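Local coordinates for protein farnesyltransferase, putative (Trypanosoma cruzi, PDB 3WCA) that probably catalyses, as a squalene synthase, the magnesium-dependent condensation of two farnesyl diphosphate molecules, with reduction by NAD(P)H, to give squalene, at residues F30-L35 and A56-Y61; T95-S100 and E112-V117; M47-E52 and F277-I282. The protein carries 1 engineered substitution. All coordinates share one frame; numbering follows the deposited sequence.

Overall arrangement
The three contacts tie neighbouring parts of an all-helical isoprenoid synthase together; contacts 1 and 3 share helix 51-72, and contact 2 reaches it through Tyr114, Met99 and Val117. Contact 1 sets helix 26-38 against that helix; contact 3, about 14 Å away between centres, joins the segment leading into the same helix to helix 274-294, and the two meet where Val57 packs on Leu49 and Phe279. Contact 2 lies farther out, about 14 Å from contact 1 between centres, and touches it through Phe30 with His116 and Ile59 with Val117; contacts 2 and 3 do not touch. The bound farnesyl thiodiphosphate lies about 3 Å from the side chain of Tyr61 and about 5 Å from that of Phe279.

Contact 1. Residues F30-L35 and A56-Y61; sequences FCYDIL and AVCIFY
The helical segments 30-35 and 56-61 cross with their axes 9.8 Å apart at closest approach and their N-to-C directions at 58°, and Cys31 lies level with Ile59 and Tyr32 with Cys58. No hydrogen bond joins the two, so the interface rests mainly on side-chain packing. Cys58 sits at its middle. With chi1 at 171° its sulfur swings away from its own backbone N and reaches across to segment 30-35, where SG stands 4.0 Å from the centroid of the Tyr32 ring. It lies over one face, shifted toward the rim, in a sulfur-aromatic contact. Cys58 CB lies on the same side of the ring, 3.6 Å from Tyr32 CE1, and the phenol OH continues past it to a hydrogen bond with Asp55, which fixes the far end of the tyrosine. A small, polarisable cysteine suits this place, because Leu35 CD2 also approaches its sulfur, at 3.9 Å. The two methyls of Leu35 thus divide their work: CD1 turns to Tyr61 and lies 3.2 Å from its CD2, a close contact at an oblique approach to the ring. At the other end of the interface the tip of Ile59 bends back to Cys31, its CD1 lying 3.2 Å from Cys31 SG. Phe42 stacks on Tyr61. The pair is an apolar helix-helix packing of the all-alpha squalene/phytoene synthase fold, and it contributes Tyr61 to the pocket of the bound farnesyl thiodiphosphate; farther along, helix 51-72 carries the magnesium ligands Asp68, Glu71 and Asp72.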
# COMPACT_ATOMS: atom_id res chain seq x y z
N PHE A 30 22.45 -7.65 -3.26
CA PHE A 30 22.09 -7.50 -1.86
C PHE A 30 20.71 -6.87 -1.81
O PHE A 30 19.84 -7.31 -1.05
CB PHE A 30 23.08 -6.57 -1.15
CG PHE A 30 22.62 -6.15 0.22
CD1 PHE A 30 22.90 -6.93 1.33
CD2 PHE A 30 21.87 -4.98 0.38
CE1 PHE A 30 22.44 -6.55 2.59
CE2 PHE A 30 21.41 -4.60 1.63
CZ PHE A 30 21.69 -5.38 2.74
N CYS A 31 20.52 -5.83 -2.62
CA CYS A 31 19.24 -5.14 -2.68
C CYS A 31 18.09 -6.12 -2.90
O CYS A 31 17.11 -6.12 -2.15
CB CYS A 31 19.26 -4.10 -3.80
SG CYS A 31 20.18 -2.60 -3.42
N TYR A 32 18.21 -6.95 -3.93
CA TYR A 32 17.17 -7.92 -4.23
C TYR A 32 17.08 -8.97 -3.14
O TYR A 32 16.01 -9.53 -2.91
CB TYR A 32 17.45 -8.57 -5.59
CG TYR A 32 17.04 -7.72 -6.77
CD1 TYR A 32 15.69 -7.47 -7.05
CD2 TYR A 32 18.00 -7.16 -7.62
CE1 TYR A 32 15.31 -6.68 -8.13
CE2 TYR A 32 17.62 -6.37 -8.70
CZ TYR A 32 16.28 -6.13 -8.95
OH TYR A 32 15.92 -5.35 -10.03
N ASP A 33 18.19 -9.23 -2.47
CA ASP A 33 18.21 -10.20 -1.38
C ASP A 33 17.54 -9.65 -0.14
O ASP A 33 16.81 -10.35 0.55
CB ASP A 33 19.65 -10.60 -1.05
CG ASP A 33 20.11 -11.82 -1.81
OD1 ASP A 33 19.82 -11.92 -3.02
OD2 ASP A 33 20.79 -12.68 -1.19
N ILE A 34 17.79 -8.38 0.16
CA ILE A 34 17.18 -7.79 1.34
C ILE A 34 15.70 -7.60 1.04
O ILE A 34 14.86 -7.78 1.91
CB ILE A 34 17.88 -6.45 1.72
CG1 ILE A 34 17.60 -6.13 3.18
CG2 ILE A 34 17.41 -5.33 0.83
CD1 ILE A 34 18.32 -7.05 4.16
N LEU A 35 15.39 -7.27 -0.20
CA LEU A 35 14.01 -7.08 -0.62
C LEU A 35 13.19 -8.34 -0.34
O LEU A 35 12.08 -8.28 0.18
CB LEU A 35 13.96 -6.78 -2.12
CG LEU A 35 12.57 -6.80 -2.75
CD1 LEU A 35 11.75 -5.68 -2.16
CD2 LEU A 35 12.66 -6.66 -4.25
N ALA A 56 15.42 -0.01 -10.70
CA ALA A 56 15.00 1.29 -10.20
C ALA A 56 13.89 1.14 -9.15
O ALA A 56 13.93 1.77 -8.09
CB ALA A 56 14.52 2.15 -11.35
N VAL A 57 12.89 0.31 -9.46
CA VAL A 57 11.79 0.09 -8.53
C VAL A 57 12.26 -0.64 -7.27
O VAL A 57 11.81 -0.33 -6.16
CB VAL A 57 10.65 -0.70 -9.22
CG1 VAL A 57 9.66 -1.21 -8.19
CG2 VAL A 57 9.95 0.21 -10.20
N CYS A 58 13.19 -1.58 -7.42
CA CYS A 58 13.69 -2.29 -6.25
C CYS A 58 14.43 -1.36 -5.27
O CYS A 58 14.28 -1.48 -4.05
CB CYS A 58 14.64 -3.41 -6.66
SG CYS A 58 15.48 -4.12 -5.25
N ILE A 59 15.23 -0.45 -5.82
CA ILE A 59 15.98 0.49 -5.00
C ILE A 59 15.03 1.51 -4.38
O ILE A 59 15.21 1.93 -3.23
CB ILE A 59 17.03 1.24 -5.85
CG1 ILE A 59 17.99 0.23 -6.47
CG2 ILE A 59 17.79 2.25 -4.99
CD1 ILE A 59 18.55 -0.76 -5.46
N PHE A 60 14.04 1.92 -5.16
CA PHE A 60 13.01 2.86 -4.73
C PHE A 60 12.31 2.30 -3.49
O PHE A 60 12.12 3.00 -2.49
CB PHE A 60 12.01 3.04 -5.87
CG PHE A 60 10.82 3.89 -5.51
CD1 PHE A 60 10.98 5.05 -4.75
CD2 PHE A 60 9.56 3.59 -6.03
CE1 PHE A 60 9.89 5.91 -4.52
CE2 PHE A 60 8.47 4.44 -5.81
CZ PHE A 60 8.64 5.61 -5.05
N TYR A 61 11.93 1.03 -3.58
CA TYR A 61 11.25 0.34 -2.50
C TYR A 61 12.10 0.23 -1.25
O TYR A 61 11.60 0.38 -0.14
CB TYR A 61 10.82 -1.06 -2.95
CG TYR A 61 10.30 -1.92 -1.82
CD1 TYR A 61 8.94 -1.93 -1.49
CD2 TYR A 61 11.17 -2.69 -1.05
CE1 TYR A 61 8.46 -2.69 -0.42
CE2 TYR A 61 10.71 -3.45 0.02
CZ TYR A 61 9.36 -3.44 0.33
OH TYR A 61 8.93 -4.17 1.42

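Contact 2. Residues T95-S100 and E112-V117; sequences TTWCMS and ERYTHV
Trp97 and Tyr114 meet with their ring planes almost perpendicular, at 87°, in an offset edge-to-face pair. The six-membered ring of the tryptophan presents its edge to the tyrosine, and the centroids are 5.5 Å apart. Contact is made by the CE3-CZ3 side of the indole, with CE3 3.6 Å from Tyr114 CD2, so the indole edge meets the rim of the tyrosine ring near CD2 and not its centre. Both side chains swing away from their own backbone nitrogens, Tyr114 with chi1 at -165°, and this brings its ring against the edge of the indole. The broad indole suits its place because it can meet Tyr114 with one edge while His91 stacks on it and Phe88 meets it at a steep angle; Tyr114 reaches on to Val63 and Ala66 of helix 51-72. Beside the rings the two chains run in opposite directions, but no direct hydrogen bond links them. Cys98 turns its CB toward Glu112 O, 3.4 Å away, a small residue allowing the backbones to come close. Glu112 CA lies 3.3 Å from Met99 O in a CA-H...O contact, and Met99 and Leu111 are joined by backbone hydrogen bonding. The Glu112 chain, extended beyond CG, reaches Ser100. Glu112 OE2 and Ser100 O, 3.1 Å apart, are both acceptors and do not bond to each other. Separately, a water donates to Glu112 OE2 at 3.0 Å and meets Ser100 OG weakly. This edge-to-face aromatic packing joins the loop after helix 78-84 to the turn between helices 105-112 and 115-122, on the outer side of the all-helical synthase fold.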
# COMPACT_ATOMS: atom_id res chain seq x y z
N THR A 95 27.48 7.48 -0.21
CA THR A 95 27.76 6.04 -0.18
C THR A 95 28.41 5.50 1.09
O THR A 95 28.73 4.31 1.16
CB THR A 95 28.65 5.64 -1.38
OG1 THR A 95 29.83 6.44 -1.39
CG2 THR A 95 27.90 5.83 -2.69
N THR A 96 28.61 6.34 2.09
CA THR A 96 29.23 5.88 3.33
C THR A 96 28.25 5.94 4.50
O THR A 96 28.55 5.47 5.59
CB THR A 96 30.51 6.69 3.67
OG1 THR A 96 31.09 6.18 4.87
CG2 THR A 96 30.18 8.16 3.87
N TRP A 97 27.08 6.52 4.25
CA TRP A 97 26.08 6.64 5.30
C TRP A 97 25.38 5.33 5.64
O TRP A 97 25.18 4.47 4.77
CB TRP A 97 25.03 7.68 4.90
CG TRP A 97 24.10 7.99 6.02
CD1 TRP A 97 24.26 8.94 6.98
CD2 TRP A 97 22.89 7.29 6.34
NE1 TRP A 97 23.22 8.88 7.88
CE2 TRP A 97 22.37 7.87 7.51
CE3 TRP A 97 22.20 6.22 5.75
CZ2 TRP A 97 21.19 7.43 8.12
CZ3 TRP A 97 21.02 5.78 6.35
CH2 TRP A 97 20.53 6.38 7.52
N CYS A 98 25.01 5.18 6.91
CA CYS A 98 24.29 4.00 7.41
C CYS A 98 23.84 4.25 8.85
O CYS A 98 24.35 5.15 9.52
CB CYS A 98 25.17 2.75 7.32
SG CYS A 98 26.53 2.67 8.50
N MET A 99 22.87 3.46 9.32
CA MET A 99 22.32 3.60 10.67
C MET A 99 22.46 2.29 11.44
O MET A 99 22.07 1.23 10.94
CB MET A 99 20.86 4.01 10.57
CG MET A 99 20.27 4.57 11.84
SD MET A 99 18.60 5.15 11.56
CE MET A 99 18.89 6.78 10.88
N SER A 100 22.99 2.36 12.66
CA SER A 100 23.24 1.16 13.45
C SER A 100 22.24 0.64 14.48
O SER A 100 22.11 -0.58 14.62
CB SER A 100 24.60 1.29 14.14
OG SER A 100 25.65 1.31 13.19
N GLU A 112 21.94 -0.85 8.46
CA GLU A 112 23.36 -0.99 8.79
C GLU A 112 24.23 -1.15 7.55
O GLU A 112 25.33 -0.62 7.48
CB GLU A 112 23.58 -2.17 9.73
CG GLU A 112 22.81 -2.06 11.03
CD GLU A 112 23.00 -3.27 11.93
OE1 GLU A 112 22.95 -4.40 11.42
OE2 GLU A 112 23.18 -3.07 13.15
N ARG A 113 23.73 -1.90 6.57
CA ARG A 113 24.46 -2.11 5.33
C ARG A 113 23.79 -1.31 4.22
O ARG A 113 23.77 -1.72 3.07
CB ARG A 113 24.48 -3.60 4.97
CG ARG A 113 25.22 -4.46 5.99
CD ARG A 113 25.19 -5.93 5.60
NE ARG A 113 25.97 -6.22 4.39
CZ ARG A 113 25.90 -7.37 3.73
NH1 ARG A 113 25.08 -8.33 4.14
NH2 ARG A 113 26.64 -7.57 2.64
N TYR A 114 23.25 -0.15 4.60
CA TYR A 114 22.56 0.72 3.66
C TYR A 114 23.45 1.21 2.52
O TYR A 114 22.98 1.82 1.56
CB TYR A 114 21.99 1.93 4.42
CG TYR A 114 20.95 2.71 3.65
CD1 TYR A 114 19.66 2.20 3.46
CD2 TYR A 114 21.24 3.98 3.14
CE1 TYR A 114 18.69 2.94 2.79
CE2 TYR A 114 20.28 4.72 2.46
CZ TYR A 114 19.01 4.19 2.30
OH TYR A 114 18.05 4.93 1.66
N THR A 115 24.75 0.92 2.62
CA THR A 115 25.68 1.33 1.58
C THR A 115 25.35 0.72 0.23
O THR A 115 25.45 1.38 -0.81
CB THR A 115 27.12 0.92 1.94
OG1 THR A 115 27.43 1.35 3.27
CG2 THR A 115 28.10 1.57 0.98
N HIS A 116 24.97 -0.55 0.23
CA HIS A 116 24.65 -1.23 -1.03
C HIS A 116 23.55 -0.55 -1.81
O HIS A 116 23.57 -0.53 -3.03
CB HIS A 116 24.27 -2.69 -0.78
CG HIS A 116 25.37 -3.51 -0.19
ND1 HIS A 116 25.41 -3.86 1.14
CD2 HIS A 116 26.48 -4.03 -0.75
CE1 HIS A 116 26.50 -4.56 1.37
NE2 HIS A 116 27.17 -4.69 0.24
N VAL A 117 22.59 0.01 -1.09
CA VAL A 117 21.46 0.69 -1.72
C VAL A 117 21.89 2.01 -2.36
O VAL A 117 21.52 2.31 -3.49
CB VAL A 117 20.34 0.99 -0.69
CG1 VAL A 117 19.13 1.55 -1.41
CG2 VAL A 117 19.99 -0.26 0.07
O HOH W 1 25.85 -2.04 14.01

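Contact 3. Residues M47-E52 and F277-I282; sequences MELDEE and FAFSAI
Leu49 lies over the ring of Phe279, and this CH-pi contact is the main apolar link between segment 47-52 and segment 277-282 of helix 274-294. Leu49 CD1 stands 3.7 Å from the ring centroid, 12° off the normal, which places the methyl over the middle of the ring. CG of the leucine is 3.7 Å from Phe279 CG, and CD2 drops beside the phenylalanine CB at the same separation, so both branches and the branch point bear on the aromatic residue. A branched leucine suits the task, since one methyl can cover the ring while the other fills the angle at its stem. The Phe279 ring reaches the leucine because chi1, at 166°, turns CG away from its own backbone N and out from the helix; Val57, Leu172 and Tyr176 are its further neighbours. Around this core, Glu48 adds van der Waals contacts, mostly through its CB and CG. Its CB packs 4.2 Å from Phe279 CB, and its chain, bent at chi2 (-56°), brings CG to 4.1 Å from Ile282 CD1, the two side chains crossing at about a right angle. The carboxylate joins in too: Glu48 OE1 passes 3.9 Å from Ala278 CB, whose small size lets the acid lie close to the helix. Polar bonds lie just outside the pair: Asp50 OD1 is hydrogen-bonded to Ser275 OG, and Leu49 O to Arg54 NH1. The contact thus packs the 3-10 turn and loop that lead into helix 51-72 against helix 274-294, and joins chain parts 225 residues apart within the helical bundle of the squalene/phytoene synthase fold.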
# COMPACT_ATOMS: atom_id res chain seq x y z
N MET A 47 9.20 -8.94 -9.83
CA MET A 47 9.86 -9.73 -10.86
C MET A 47 9.18 -9.66 -12.22
O MET A 47 9.74 -10.09 -13.22
CB MET A 47 9.98 -11.19 -10.40
CG MET A 47 10.92 -11.38 -9.21
SD MET A 47 12.58 -10.66 -9.50
CE MET A 47 13.09 -10.29 -7.81
N GLU A 48 7.96 -9.13 -12.24
CA GLU A 48 7.19 -8.95 -13.47
C GLU A 48 7.83 -7.87 -14.34
O GLU A 48 7.66 -7.84 -15.56
CB GLU A 48 5.75 -8.50 -13.15
CG GLU A 48 4.85 -9.54 -12.47
CD GLU A 48 4.73 -10.83 -13.27
OE1 GLU A 48 4.80 -10.78 -14.51
OE2 GLU A 48 4.56 -11.90 -12.65
N LEU A 49 8.56 -6.97 -13.70
CA LEU A 49 9.22 -5.86 -14.38
C LEU A 49 10.51 -6.25 -15.07
O LEU A 49 11.24 -7.14 -14.61
CB LEU A 49 9.50 -4.72 -13.39
CG LEU A 49 8.25 -4.01 -12.85
CD1 LEU A 49 8.66 -3.03 -11.76
CD2 LEU A 49 7.54 -3.28 -13.97
N ASP A 50 10.79 -5.58 -16.19
CA ASP A 50 12.02 -5.83 -16.94
C ASP A 50 13.18 -5.32 -16.09
O ASP A 50 13.04 -4.36 -15.33
CB ASP A 50 11.99 -5.09 -18.29
CG ASP A 50 11.02 -5.71 -19.27
OD1 ASP A 50 9.89 -6.06 -18.86
OD2 ASP A 50 11.37 -5.84 -20.46
N GLU A 51 14.33 -5.97 -16.24
CA GLU A 51 15.53 -5.63 -15.49
C GLU A 51 15.81 -4.15 -15.19
O GLU A 51 16.01 -3.79 -14.03
CB GLU A 51 16.73 -6.29 -16.18
CG GLU A 51 18.10 -5.96 -15.59
CD GLU A 51 19.11 -7.07 -15.85
OE1 GLU A 51 19.12 -8.05 -15.08
OE2 GLU A 51 19.87 -6.97 -16.84
N GLU A 52 15.82 -3.29 -16.20
CA GLU A 52 16.12 -1.87 -15.96
C GLU A 52 15.13 -1.16 -15.03
O GLU A 52 15.53 -0.44 -14.11
CB GLU A 52 16.21 -1.11 -17.27
CG GLU A 52 16.60 0.35 -17.07
CD GLU A 52 16.84 1.09 -18.37
OE1 GLU A 52 17.77 0.69 -19.12
OE2 GLU A 52 16.10 2.07 -18.64
N PHE A 277 1.93 -3.31 -16.73
CA PHE A 277 0.57 -3.68 -16.40
C PHE A 277 0.47 -4.81 -15.37
O PHE A 277 -0.25 -4.68 -14.38
CB PHE A 277 -0.21 -4.07 -17.65
CG PHE A 277 -1.61 -4.53 -17.35
CD1 PHE A 277 -1.86 -5.84 -16.96
CD2 PHE A 277 -2.66 -3.62 -17.38
CE1 PHE A 277 -3.14 -6.25 -16.60
CE2 PHE A 277 -3.95 -4.01 -17.02
CZ PHE A 277 -4.19 -5.33 -16.62
N ALA A 278 1.18 -5.91 -15.58
CA ALA A 278 1.10 -7.02 -14.63
C ALA A 278 1.60 -6.61 -13.24
O ALA A 278 0.99 -6.96 -12.23
CB ALA A 278 1.88 -8.24 -15.15
N PHE A 279 2.71 -5.88 -13.20
CA PHE A 279 3.28 -5.41 -11.94
C PHE A 279 2.29 -4.52 -11.18
O PHE A 279 2.21 -4.58 -9.96
CB PHE A 279 4.58 -4.62 -12.20
CG PHE A 279 5.06 -3.85 -11.01
CD1 PHE A 279 5.75 -4.47 -9.97
CD2 PHE A 279 4.77 -2.49 -10.90
CE1 PHE A 279 6.15 -3.75 -8.84
CE2 PHE A 279 5.15 -1.76 -9.77
CZ PHE A 279 5.84 -2.39 -8.74
N SER A 280 1.55 -3.70 -11.93
CA SER A 280 0.57 -2.77 -11.36
C SER A 280 -0.78 -3.39 -10.99
O SER A 280 -1.41 -3.02 -9.99
CB SER A 280 0.32 -1.61 -12.34
OG SER A 280 1.51 -0.85 -12.56
N ALA A 281 -1.21 -4.36 -11.79
CA ALA A 281 -2.50 -5.02 -11.62
C ALA A 281 -2.59 -6.05 -10.51
O ALA A 281 -3.57 -6.07 -9.76
CB ALA A 281 -2.92 -5.67 -12.93
N ILE A 282 -1.59 -6.91 -10.41
CA ILE A 282 -1.60 -7.97 -9.42
C ILE A 282 -1.89 -7.54 -7.99
O ILE A 282 -2.75 -8.13 -7.35
CB ILE A 282 -0.28 -8.78 -9.50
CG1 ILE A 282 -0.30 -9.59 -10.81
CG2 ILE A 282 -0.11 -9.67 -8.27
CD1 ILE A 282 1.03 -10.28 -11.14